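Local coordinates for protein glutathione S-transferase (Sphingobium chungbukense, PDB 6M1T) that binds glutathione and, as a beta-class glutathione S-transferase, probably transfers it to electrophilic compounds, at residues H15-E20 and L71-Q76. Sequence-based numbering, arbitrary orientation.
Sequences HIALRE and LYIADQ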
loop_
_atom_site.group_PDB
_atom_site.type_symbol
_atom_site.label_atom_id
_atom_site.label_comp_id
_atom_site.label_asym_id
_atom_site.label_seq_id
_atom_site.Cartn_x
_atom_site.Cartn_y
_atom_site.Cartn_z
ATOM N N HIS A 15 -16.017 0.029 6.824
ATOM C CA HIS A 15 -17.365 -0.175 7.444
ATOM C C HIS A 15 -17.231 -0.077 8.974
ATOM O O HIS A 15 -17.979 0.715 9.613
ATOM C CB HIS A 15 -17.963 -1.519 6.995
ATOM C CG HIS A 15 -19.416 -1.687 7.295
ATOM N ND1 HIS A 15 -20.136 -2.793 6.865
ATOM C CD2 HIS A 15 -20.296 -0.875 7.907
ATOM C CE1 HIS A 15 -21.393 -2.689 7.297
ATOM N NE2 HIS A 15 -21.527 -1.494 7.895
ATOM N N ILE A 16 -16.351 -0.866 9.560
ATOM C CA ILE A 16 -16.102 -0.836 11.037
ATOM C C ILE A 16 -15.665 0.584 11.469
ATOM O O ILE A 16 -16.171 1.091 12.469
ATOM C CB ILE A 16 -15.094 -1.916 11.435
ATOM C CG1 ILE A 16 -15.713 -3.299 11.269
ATOM C CG2 ILE A 16 -14.573 -1.670 12.851
ATOM C CD1 ILE A 16 -14.746 -4.450 11.241
ATOM N N ALA A 17 -14.747 1.214 10.743
ATOM C CA ALA A 17 -14.173 2.540 11.078
ATOM C C ALA A 17 -15.267 3.614 11.148
ATOM O O ALA A 17 -15.224 4.469 12.046
ATOM C CB ALA A 17 -13.067 2.905 10.084
ATOM N N LEU A 18 -16.172 3.657 10.178
ATOM C CA LEU A 18 -17.292 4.620 10.186
ATOM C C LEU A 18 -18.179 4.380 11.418
ATOM O O LEU A 18 -18.689 5.396 11.957
ATOM C CB LEU A 18 -18.085 4.493 8.881
ATOM C CG LEU A 18 -17.351 5.044 7.664
ATOM C CD1 LEU A 18 -17.968 4.518 6.388
ATOM C CD2 LEU A 18 -17.345 6.555 7.674
ATOM N N ARG A 19 -18.414 3.124 11.783
ATOM C CA ARG A 19 -19.159 2.772 13.029
ATOM C C ARG A 19 -18.365 3.263 14.260
ATOM O O ARG A 19 -19.015 3.719 15.207
ATOM C CB ARG A 19 -19.459 1.281 13.123
ATOM C CG ARG A 19 -20.506 0.858 12.094
ATOM C CD ARG A 19 -20.962 -0.575 12.179
ATOM N NE ARG A 19 -21.844 -0.819 11.041
ATOM C CZ ARG A 19 -23.163 -0.681 11.027
ATOM N NH1 ARG A 19 -23.813 -0.358 12.127
ATOM N NH2 ARG A 19 -23.812 -0.877 9.896
ATOM N N GLU A 20 -17.034 3.198 14.234
ATOM C CA GLU A 20 -16.150 3.661 15.336
ATOM C C GLU A 20 -16.182 5.191 15.456
ATOM O O GLU A 20 -15.971 5.709 16.594
ATOM C CB GLU A 20 -14.736 3.095 15.185
ATOM C CG GLU A 20 -14.616 1.633 15.565
ATOM C CD GLU A 20 -14.519 1.328 17.078
ATOM O OE1 GLU A 20 -14.203 2.241 17.869
ATOM O OE2 GLU A 20 -14.722 0.180 17.446
ATOM N N LEU A 71 -7.631 6.432 6.714
ATOM C CA LEU A 71 -7.084 7.700 7.294
ATOM C C LEU A 71 -8.123 8.822 7.232
ATOM O O LEU A 71 -8.266 9.534 8.239
ATOM C CB LEU A 71 -5.818 8.139 6.557
ATOM C CG LEU A 71 -4.474 8.048 7.278
ATOM C CD1 LEU A 71 -4.549 7.909 8.792
ATOM C CD2 LEU A 71 -3.660 6.913 6.678
ATOM N N TYR A 72 -8.785 9.013 6.082
ATOM C CA TYR A 72 -9.853 10.008 5.897
ATOM C C TYR A 72 -10.863 9.850 7.038
ATOM O O TYR A 72 -11.287 10.862 7.697
ATOM C CB TYR A 72 -10.531 9.885 4.525
ATOM C CG TYR A 72 -11.622 10.897 4.366
ATOM C CD1 TYR A 72 -11.341 12.204 3.979
ATOM C CD2 TYR A 72 -12.926 10.591 4.718
ATOM C CE1 TYR A 72 -12.342 13.158 3.905
ATOM C CE2 TYR A 72 -13.931 11.531 4.658
ATOM C CZ TYR A 72 -13.643 12.807 4.223
ATOM O OH TYR A 72 -14.645 13.717 4.170
ATOM N N ILE A 73 -11.386 8.627 7.187
ATOM C CA ILE A 73 -12.467 8.345 8.172
ATOM C C ILE A 73 -11.956 8.685 9.587
ATOM O O ILE A 73 -12.698 9.366 10.301
ATOM C CB ILE A 73 -12.934 6.879 8.098
ATOM C CG1 ILE A 73 -13.696 6.642 6.787
ATOM C CG2 ILE A 73 -13.738 6.501 9.338
ATOM C CD1 ILE A 73 -13.738 5.195 6.360
ATOM N N ALA A 74 -10.762 8.219 9.964
ATOM C CA ALA A 74 -10.151 8.486 11.304
ATOM C C ALA A 74 -10.061 9.991 11.553
ATOM O O ALA A 74 -10.498 10.460 12.649
ATOM C CB ALA A 74 -8.792 7.847 11.432
ATOM N N ASP A 75 -9.620 10.738 10.554
ATOM C CA ASP A 75 -9.289 12.180 10.678
ATOM C C ASP A 75 -10.570 13.011 10.863
ATOM O O ASP A 75 -10.480 14.095 11.413
ATOM C CB ASP A 75 -8.440 12.665 9.496
ATOM C CG ASP A 75 -6.998 12.174 9.538
ATOM O OD1 ASP A 75 -6.631 11.576 10.574
ATOM O OD2 ASP A 75 -6.238 12.393 8.514
ATOM N N GLN A 76 -11.748 12.520 10.471
ATOM C CA GLN A 76 -13.000 13.315 10.618
ATOM C C GLN A 76 -13.447 13.328 12.083
ATOM O O GLN A 76 -14.267 14.160 12.400
ATOM C CB GLN A 76 -14.115 12.809 9.699
ATOM C CG GLN A 76 -13.732 12.709 8.232
ATOM C CD GLN A 76 -13.088 13.946 7.649
ATOM O OE1 GLN A 76 -13.669 15.033 7.640
ATOM N NE2 GLN A 76 -11.882 13.788 7.111
#
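Where helices 12-21 and 66-75 of the thioredoxin-like N-terminal domain pack together, Ile73 rests on Ala17 and Leu18, and the flat groups lie to the flanks. On one flank, the Arg19 guanidinium takes His15 NE2 at its edge, in plane, and NH2 donates to it over 3.1 Å. His15 ND1 is held by Glu198, so both ring nitrogens have partners. On the other flank, one face of the Tyr72 ring carries Gln76 NE2, 3.3 Å above the plane and offset toward the rim. That same nitrogen bonds back to Tyr72 O at 3.0 Å. Tyr72 also makes an edge-to-face stack with Tyr92 of the second subunit.

The contact is buried, its side chains meet through aliphatic groups, and it is small at 150 Å². The backbones come nearest at Leu18 and Ile73, with 6.4 Å between their CA atoms. Ile73 points toward the other helix. Its CG1 is anti to the carbonyl carbon (chi1 -70°), which sends the longer branch to Leu18 and turns CG2 to Ala17. The Leu18 and Ile73 side chains cross at about a right angle. Leu18 CD2 lies 3.8 Å from Ile73 CG1, and Leu18 CG is 3.8 Å from Ile73 CD1. Replacing Ile73 with alanine would probably open a gap between the helices, with Leu18 CG and CD2 and Ala17 CB losing the branches they pack on. Ile73 CG2 sits 3.7 Å from Ala17 CB and equally close to Ala17 O.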